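Local atomic coordinates of capsular polysaccharide biosynthesis protein (Burkholderia pseudomallei, PDB entry 4BQN), a protein that binds coenzyme A and probably acts as an acetyltransferase in the biosynthesis of capsular polysaccharide. Residues A[114-125]-A[272-283]. The protein carries 1 engineered substitution. Numbering follows the deposited sequence. Where two conformers were deposited one is given.
Sequences PPHPEGYVDALI and YLLEQFEWFERS
Ile125 is a knob set into a hole on helix 269-281 formed by Leu273, Gln276, Phe277 and Phe280. Its CG2 stands over the centre of the Phe277 ring, 3.5 Å from the centroid, while CD1 reaches Leu273 CD2. Further along the helix Trp279 offers one indole face to two neighbours: the His116 ring comes in edge first over the pyrrole part, its plane at 51°, and Val121 CG1 lies over the six-membered ring in a CH-pi contact.

Between these clusters the Gln276 chain bends at chi2 (-75°), which brings OE1 within 2.8 Å of Asp122 N. That hydrogen bond is nearly straight, yet the donor lies well above the carbonyl plane. Water joins the flanks: one molecule links Pro115 O to Trp279 NE1, and another accepts from Tyr272 OH (2.6 Å) while donating to Glu118 OE1 and Tyr120 O.

In the second shell, Glu118 N donates to His116 ND1 in the ring plane, fixing the imidazole's rotation. Asp122 N-caps helix 123-130 through OD1 to Ile125 N, its OD2 held by Tyr242 and Thr106. Tyr120 OH is hydrogen-bonded to Asn200, a CoA-binding residue. The whole exemplifies knob-into-hole helix packing beside an N-capped strand-to-helix junction, with Tyr120 leading toward the coenzyme A site.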
ATOM      1  N   PRO A 114     -16.761   1.721 -10.770  1.00 12.84           N
ATOM      2  CA  PRO A 114     -16.055   0.686 -11.526  1.00 14.31           C
ATOM      3  C   PRO A 114     -14.569   0.680 -11.189  1.00 14.97           C
ATOM      4  O   PRO A 114     -13.995   1.738 -10.885  1.00 16.29           O
ATOM      5  CB  PRO A 114     -16.246   1.119 -12.982  1.00 16.75           C
ATOM      6  CG  PRO A 114     -17.457   1.989 -12.973  1.00 20.55           C
ATOM      7  CD  PRO A 114     -17.457   2.680 -11.646  1.00 15.26           C
ATOM      8  N   PRO A 115     -13.935  -0.496 -11.243  1.00 15.78           N
ATOM      9  CA  PRO A 115     -12.491  -0.528 -11.042  1.00 16.80           C
ATOM     10  C   PRO A 115     -11.800   0.365 -12.070  1.00 16.73           C
ATOM     11  O   PRO A 115     -12.205   0.421 -13.235  1.00 18.12           O
ATOM     12  CB  PRO A 115     -12.128  -1.999 -11.279  1.00 19.80           C
ATOM     13  CG  PRO A 115     -13.403  -2.741 -11.059  1.00 28.74           C
ATOM     14  CD  PRO A 115     -14.484  -1.827 -11.539  1.00 19.63           C
ATOM     15  N   HIS A 116     -10.779   1.080 -11.635  1.00 15.77           N
ATOM     16  CA  HIS A 116     -10.025   1.928 -12.541  1.00 14.83           C
ATOM     17  C   HIS A 116      -8.862   1.107 -13.081  1.00 15.69           C
ATOM     18  O   HIS A 116      -8.204   0.400 -12.305  1.00 16.26           O
ATOM     19  CB  HIS A 116      -9.518   3.178 -11.808  1.00 15.65           C
ATOM     20  CG  HIS A 116      -8.941   4.209 -12.724  1.00 14.26           C
ATOM     21  ND1 HIS A 116      -7.714   4.058 -13.335  1.00 17.82           N
ATOM     22  CD2 HIS A 116      -9.450   5.380 -13.170  1.00 15.97           C
ATOM     23  CE1 HIS A 116      -7.487   5.104 -14.112  1.00 19.33           C
ATOM     24  NE2 HIS A 116      -8.526   5.919 -14.030  1.00 18.16           N
ATOM     25  N   PRO A 117      -8.592   1.192 -14.402  1.00 17.93           N
ATOM     26  CA  PRO A 117      -7.543   0.323 -14.965  1.00 19.68           C
ATOM     27  C   PRO A 117      -6.174   0.525 -14.319  1.00 18.23           C
ATOM     28  O   PRO A 117      -5.332  -0.366 -14.362  1.00 19.36           O
ATOM     29  CB  PRO A 117      -7.508   0.696 -16.457  1.00 25.12           C
ATOM     30  CG  PRO A 117      -8.404   1.874 -16.623  1.00 32.25           C
ATOM     31  CD  PRO A 117      -9.318   1.944 -15.440  1.00 20.86           C
ATOM     32  N   GLU A 118      -5.962   1.685 -13.712  1.00 15.38           N
ATOM     33  CA  GLU A 118      -4.703   1.968 -13.060  1.00 16.76           C
ATOM     34  C   GLU A 118      -4.717   1.694 -11.553  1.00 15.78           C
ATOM     35  O   GLU A 118      -3.673   1.766 -10.906  1.00 19.54           O
ATOM     36  CB  GLU A 118      -4.272   3.403 -13.383  1.00 19.27           C
ATOM     37  CG  GLU A 118      -4.070   3.609 -14.889  1.00 21.18           C
ATOM     38  CD  GLU A 118      -4.075   5.051 -15.329  1.00 22.80           C
ATOM     39  OE1 GLU A 118      -4.380   5.942 -14.498  1.00 23.09           O
ATOM     40  OE2 GLU A 118      -3.773   5.287 -16.521  1.00 26.38           O
ATOM     41  N   GLY A 119      -5.899   1.392 -11.005  1.00 14.36           N
ATOM     42  CA  GLY A 119      -6.045   1.003  -9.598  1.00 15.19           C
ATOM     43  C   GLY A 119      -6.210   2.139  -8.589  1.00 14.99           C
ATOM     44  O   GLY A 119      -6.453   1.891  -7.403  1.00 16.00           O
ATOM     45  N   TYR A 120      -6.028   3.382  -9.034  1.00 12.60           N
ATOM     46  CA  TYR A 120      -6.073   4.550  -8.149  1.00 11.94           C
ATOM     47  C   TYR A 120      -6.807   5.676  -8.838  1.00 10.57           C
ATOM     48  O   TYR A 120      -6.790   5.776 -10.077  1.00 13.31           O
ATOM     49  CB  TYR A 120      -4.662   5.031  -7.783  1.00 13.29           C
ATOM     50  CG  TYR A 120      -3.818   3.939  -7.204  1.00 12.07           C
ATOM     51  CD1 TYR A 120      -3.858   3.648  -5.844  1.00 12.93           C
ATOM     52  CD2 TYR A 120      -3.015   3.148  -8.030  1.00 12.05           C
ATOM     53  CE1 TYR A 120      -3.095   2.612  -5.319  1.00 12.19           C
ATOM     54  CE2 TYR A 120      -2.261   2.109  -7.510  1.00 12.39           C
ATOM     55  CZ  TYR A 120      -2.307   1.850  -6.163  1.00 11.99           C
ATOM     56  OH  TYR A 120      -1.543   0.830  -5.666  1.00 12.71           O
ATOM     57  N   VAL A 121      -7.463   6.503  -8.035  1.00  9.97           N
ATOM     58  CA  VAL A 121      -8.126   7.700  -8.514  1.00 10.94           C
ATOM     59  C   VAL A 121      -7.876   8.855  -7.553  1.00 11.66           C
ATOM     60  O   VAL A 121      -7.470   8.654  -6.401  1.00 12.11           O
ATOM     61  CB  VAL A 121      -9.652   7.494  -8.668  1.00 11.67           C
ATOM     62  CG1 VAL A 121      -9.966   6.430  -9.723  1.00 13.44           C
ATOM     63  CG2 VAL A 121     -10.299   7.139  -7.336  1.00 12.97           C
ATOM     64  N   ASP A 122      -8.093  10.066  -8.035  1.00 11.34           N
ATOM     65  CA  ASP A 122      -7.939  11.235  -7.189  1.00 11.26           C
ATOM     66  C   ASP A 122      -9.295  11.554  -6.563  1.00 11.64           C
ATOM     67  O   ASP A 122     -10.216  12.027  -7.233  1.00 12.21           O
ATOM     68  CB  ASP A 122      -7.342  12.409  -7.972  1.00 12.24           C
ATOM     69  CG  ASP A 122      -6.913  13.538  -7.070  1.00 10.74           C
ATOM     70  OD1 ASP A 122      -7.786  14.084  -6.363  1.00 12.26           O
ATOM     71  OD2 ASP A 122      -5.696  13.837  -7.030  1.00 12.24           O
ATOM     72  N   ALA A 123      -9.424  11.234  -5.280  1.00 11.39           N
ATOM     73  CA  ALA A 123     -10.648  11.457  -4.539  1.00 11.65           C
ATOM     74  C   ALA A 123     -10.983  12.928  -4.357  1.00 11.68           C
ATOM     75  O   ALA A 123     -12.158  13.268  -4.227  1.00 12.73           O
ATOM     76  CB  ALA A 123     -10.591  10.759  -3.192  1.00 13.31           C
ATOM     77  N   LEU A 124      -9.986  13.810  -4.333  1.00 11.68           N
ATOM     78  CA  LEU A 124     -10.325  15.229  -4.241  1.00 11.65           C
ATOM     79  C   LEU A 124     -11.037  15.674  -5.512  1.00 13.15           C
ATOM     80  O   LEU A 124     -11.968  16.458  -5.450  1.00 13.21           O
ATOM     81  CB  LEU A 124      -9.089  16.084  -3.952  1.00 13.43           C
ATOM     82  CG  LEU A 124      -9.430  17.529  -3.563  1.00 12.75           C
ATOM     83  CD1 LEU A 124     -10.262  17.601  -2.287  1.00 19.39           C
ATOM     84  CD2 LEU A 124      -8.153  18.327  -3.407  1.00 14.46           C
ATOM     85  N   ILE A 125     -10.601  15.162  -6.661  1.00 11.30           N
ATOM     86  CA  ILE A 125     -11.317  15.399  -7.925  1.00 13.15           C
ATOM     87  C   ILE A 125     -12.763  14.905  -7.829  1.00 12.88           C
ATOM     88  O   ILE A 125     -13.670  15.590  -8.282  1.00 13.88           O
ATOM     89  CB  ILE A 125     -10.542  14.830  -9.125  1.00 11.97           C
ATOM     90  CG1 ILE A 125      -9.343  15.739  -9.369  1.00 13.10           C
ATOM     91  CG2 ILE A 125     -11.418  14.739 -10.378  1.00 14.10           C
ATOM     92  CD1 ILE A 125      -8.443  15.342 -10.515  1.00 13.81           C
ATOM     93  N   TYR A 272      -3.302  13.844 -16.995  1.00 15.56           N
ATOM     94  CA  TYR A 272      -3.678  12.853 -15.989  1.00 14.94           C
ATOM     95  C   TYR A 272      -4.890  13.333 -15.177  1.00 14.89           C
ATOM     96  O   TYR A 272      -5.899  12.615 -15.015  1.00 14.54           O
ATOM     97  CB  TYR A 272      -2.498  12.513 -15.059  1.00 15.20           C
ATOM     98  CG  TYR A 272      -2.927  11.547 -13.974  1.00 13.50           C
ATOM     99  CD1 TYR A 272      -2.916  10.171 -14.196  1.00 17.25           C
ATOM    100  CD2 TYR A 272      -3.419  12.012 -12.747  1.00 13.75           C
ATOM    101  CE1 TYR A 272      -3.353   9.283 -13.221  1.00 15.94           C
ATOM    102  CE2 TYR A 272      -3.861  11.138 -11.764  1.00 13.73           C
ATOM    103  CZ  TYR A 272      -3.823   9.773 -12.004  1.00 13.44           C
ATOM    104  OH  TYR A 272      -4.269   8.923 -11.028  1.00 16.00           O
ATOM    105  N   LEU A 273      -4.797  14.556 -14.669  1.00 13.10           N
ATOM    106  CA  LEU A 273      -5.852  15.084 -13.816  1.00 12.97           C
ATOM    107  C   LEU A 273      -7.129  15.386 -14.601  1.00 13.61           C
ATOM    108  O   LEU A 273      -8.229  15.140 -14.129  1.00 13.67           O
ATOM    109  CB  LEU A 273      -5.356  16.307 -13.039  1.00 14.27           C
ATOM    110  CG  LEU A 273      -4.246  16.011 -12.015  1.00 13.85           C
ATOM    111  CD1 LEU A 273      -3.655  17.317 -11.511  1.00 16.67           C
ATOM    112  CD2 LEU A 273      -4.766  15.163 -10.856  1.00 15.30           C
ATOM    113  N   LEU A 274      -6.989  15.916 -15.809  1.00 15.58           N
ATOM    114  CA  LEU A 274      -8.152  16.102 -16.668  1.00 16.60           C
ATOM    115  C   LEU A 274      -8.865  14.775 -16.948  1.00 15.98           C
ATOM    116  O   LEU A 274     -10.101  14.710 -16.930  1.00 17.80           O
ATOM    117  CB  LEU A 274      -7.741  16.789 -17.971  1.00 17.83           C
ATOM    118  CG  LEU A 274      -7.284  18.251 -17.859  1.00 20.50           C
ATOM    119  CD1 LEU A 274      -6.701  18.746 -19.172  1.00 22.45           C
ATOM    120  CD2 LEU A 274      -8.388  19.181 -17.376  1.00 23.62           C
ATOM    121  N   GLU A 275      -8.095  13.716 -17.188  1.00 16.25           N
ATOM    122  CA  GLU A 275      -8.675  12.386 -17.427  1.00 17.59           C
ATOM    123  C   GLU A 275      -9.385  11.829 -16.193  1.00 15.58           C
ATOM    124  O   GLU A 275     -10.360  11.098 -16.305  1.00 15.49           O
ATOM    125  CB  GLU A 275      -7.606  11.416 -17.940  1.00 19.11           C
ATOM    126  CG  GLU A 275      -7.153  11.700 -19.367  1.00 27.98           C
ATOM    127  CD  GLU A 275      -6.080  10.747 -19.880  1.00 41.93           C
ATOM    128  OE1 GLU A 275      -5.874   9.675 -19.271  1.00 43.70           O
ATOM    129  OE2 GLU A 275      -5.439  11.075 -20.904  1.00 60.65           O
ATOM    130  N   GLN A 276      -8.900  12.180 -15.009  1.00 14.14           N
ATOM    131  CA  GLN A 276      -9.616  11.814 -13.777  1.00 12.89           C
ATOM    132  C   GLN A 276     -11.013  12.426 -13.757  1.00 13.56           C
ATOM    133  O   GLN A 276     -11.999  11.750 -13.432  1.00 14.05           O
ATOM    134  CB  GLN A 276      -8.824  12.230 -12.523  1.00 14.70           C
ATOM    135  CG  GLN A 276      -7.549  11.427 -12.312  1.00 14.71           C
ATOM    136  CD  GLN A 276      -7.842  10.027 -11.802  1.00 14.69           C
ATOM    137  OE1 GLN A 276      -8.550   9.858 -10.811  1.00 14.49           O
ATOM    138  NE2 GLN A 276      -7.315   9.018 -12.487  1.00 19.37           N
ATOM    139  N   PHE A 277     -11.109  13.710 -14.103  1.00 14.56           N
ATOM    140  CA  PHE A 277     -12.430  14.342 -14.216  1.00 14.08           C
ATOM    141  C   PHE A 277     -13.316  13.582 -15.197  1.00 14.09           C
ATOM    142  O   PHE A 277     -14.471  13.283 -14.888  1.00 15.97           O
ATOM    143  CB  PHE A 277     -12.322  15.817 -14.626  1.00 15.67           C
ATOM    144  CG  PHE A 277     -12.141  16.753 -13.466  1.00 15.19           C
ATOM    145  CD1 PHE A 277     -13.253  17.291 -12.809  1.00 17.27           C
ATOM    146  CD2 PHE A 277     -10.864  17.079 -13.007  1.00 16.54           C
ATOM    147  CE1 PHE A 277     -13.102  18.143 -11.727  1.00 16.50           C
ATOM    148  CE2 PHE A 277     -10.709  17.942 -11.931  1.00 15.09           C
ATOM    149  CZ  PHE A 277     -11.827  18.457 -11.282  1.00 15.52           C
ATOM    150  N   GLU A 278     -12.765  13.252 -16.363  1.00 15.56           N
ATOM    151  CA  GLU A 278     -13.532  12.561 -17.395  0.70 15.94           C
ATOM    152  C   GLU A 278     -14.000  11.193 -16.896  1.00 15.31           C
ATOM    153  O   GLU A 278     -15.129  10.782 -17.158  1.00 17.71           O
ATOM    154  CB  GLU A 278     -12.699  12.460 -18.668  0.70 18.83           C
ATOM    155  CG  GLU A 278     -12.493  13.836 -19.294  0.70 19.88           C
ATOM    156  CD  GLU A 278     -11.314  13.955 -20.242  0.70 27.39           C
ATOM    157  OE1 GLU A 278     -10.615  12.957 -20.505  0.70 31.90           O
ATOM    158  OE2 GLU A 278     -11.089  15.080 -20.735  0.70 45.49           O
ATOM    159  N   TRP A 279     -13.146  10.511 -16.137  1.00 14.52           N
ATOM    160  CA  TRP A 279     -13.474   9.200 -15.599  1.00 14.69           C
ATOM    161  C   TRP A 279     -14.642   9.306 -14.608  1.00 13.17           C
ATOM    162  O   TRP A 279     -15.627   8.577 -14.736  1.00 14.87           O
ATOM    163  CB  TRP A 279     -12.236   8.568 -14.955  1.00 14.99           C
ATOM    164  CG  TRP A 279     -12.442   7.129 -14.586  1.00 16.20           C
ATOM    165  CD1 TRP A 279     -12.239   6.040 -15.394  1.00 15.98           C
ATOM    166  CD2 TRP A 279     -12.899   6.615 -13.330  1.00 16.37           C
ATOM    167  NE1 TRP A 279     -12.548   4.881 -14.717  1.00 18.23           N
ATOM    168  CE2 TRP A 279     -12.942   5.204 -13.445  1.00 14.61           C
ATOM    169  CE3 TRP A 279     -13.264   7.205 -12.107  1.00 14.83           C
ATOM    170  CZ2 TRP A 279     -13.360   4.376 -12.399  1.00 15.60           C
ATOM    171  CZ3 TRP A 279     -13.677   6.366 -11.051  1.00 16.07           C
ATOM    172  CH2 TRP A 279     -13.728   4.973 -11.217  1.00 15.40           C
ATOM    173  N   PHE A 280     -14.558  10.229 -13.650  1.00 13.48           N
ATOM    174  CA  PHE A 280     -15.648  10.385 -12.689  1.00 13.94           C
ATOM    175  C   PHE A 280     -16.958  10.833 -13.345  1.00 14.43           C
ATOM    176  O   PHE A 280     -18.034  10.423 -12.894  1.00 15.32           O
ATOM    177  CB  PHE A 280     -15.275  11.353 -11.577  1.00 14.44           C
ATOM    178  CG  PHE A 280     -14.311  10.783 -10.568  1.00 14.64           C
ATOM    179  CD1 PHE A 280     -14.706   9.757  -9.706  1.00 13.10           C
ATOM    180  CD2 PHE A 280     -13.013  11.288 -10.468  1.00 15.05           C
ATOM    181  CE1 PHE A 280     -13.822   9.242  -8.765  1.00 13.98           C
ATOM    182  CE2 PHE A 280     -12.133  10.785  -9.522  1.00 16.98           C
ATOM    183  CZ  PHE A 280     -12.538   9.763  -8.671  1.00 14.97           C
ATOM    184  N   GLU A 281     -16.864  11.678 -14.380  1.00 15.48           N
ATOM    185  CA  GLU A 281     -18.065  12.188 -15.034  0.70 16.11           C
ATOM    186  C   GLU A 281     -18.829  11.073 -15.778  1.00 16.12           C
ATOM    187  O   GLU A 281     -20.008  11.230 -16.073  1.00 20.32           O
ATOM    188  CB  GLU A 281     -17.726  13.418 -15.898  0.70 21.44           C
ATOM    189  CG  GLU A 281     -17.437  14.681 -15.066  0.70 24.59           C
ATOM    190  CD  GLU A 281     -16.611  15.756 -15.785  0.70 25.93           C
ATOM    191  OE1 GLU A 281     -16.479  15.689 -17.028  0.70 40.54           O
ATOM    192  OE2 GLU A 281     -16.090  16.683 -15.103  0.70 31.89           O
ATOM    193  N   ARG A 282     -18.172   9.934 -16.024  1.00 15.28           N
ATOM    194  CA  ARG A 282     -18.842   8.783 -16.655  0.70 17.21           C
ATOM    195  C   ARG A 282     -19.720   7.989 -15.690  1.00 14.13           C
ATOM    196  O   ARG A 282     -20.609   7.268 -16.115  1.00 18.15           O
ATOM    197  CB  ARG A 282     -17.825   7.861 -17.337  0.70 17.64           C
ATOM    198  CG  ARG A 282     -17.108   8.522 -18.505  0.70 19.72           C
ATOM    199  CD  ARG A 282     -16.072   7.611 -19.153  0.70 19.93           C
ATOM    200  NE  ARG A 282     -15.188   8.382 -20.031  0.70 22.74           N
ATOM    201  CZ  ARG A 282     -13.873   8.526 -19.862  0.70 23.42           C
ATOM    202  NH1 ARG A 282     -13.243   7.922 -18.864  0.70 28.74           N
ATOM    203  NH2 ARG A 282     -13.179   9.261 -20.717  0.70 35.01           N
ATOM    204  N   SER A 283     -19.462   8.108 -14.389  1.00 15.61           N
ATOM    205  CA  SER A 283     -20.227   7.373 -13.385  1.00 15.92           C
ATOM    206  C   SER A 283     -21.415   8.205 -12.882  1.00 16.86           C
ATOM    207  O   SER A 283     -21.418   9.423 -13.030  1.00 16.62           O
ATOM    208  CB  SER A 283     -19.312   6.996 -12.205  1.00 17.27           C
ATOM    209  OG  SER A 283     -18.500   5.885 -12.540  1.00 18.08           O
TER
HETATM  210  O   HOH W   1     -12.998   2.075 -15.290  1.00 23.39           O
HETATM  211  O   HOH W   2      -8.596   8.236 -15.666  1.00 25.54           O
HETATM  212  O   HOH W   3      -4.697   6.444 -11.766  1.00 23.77           O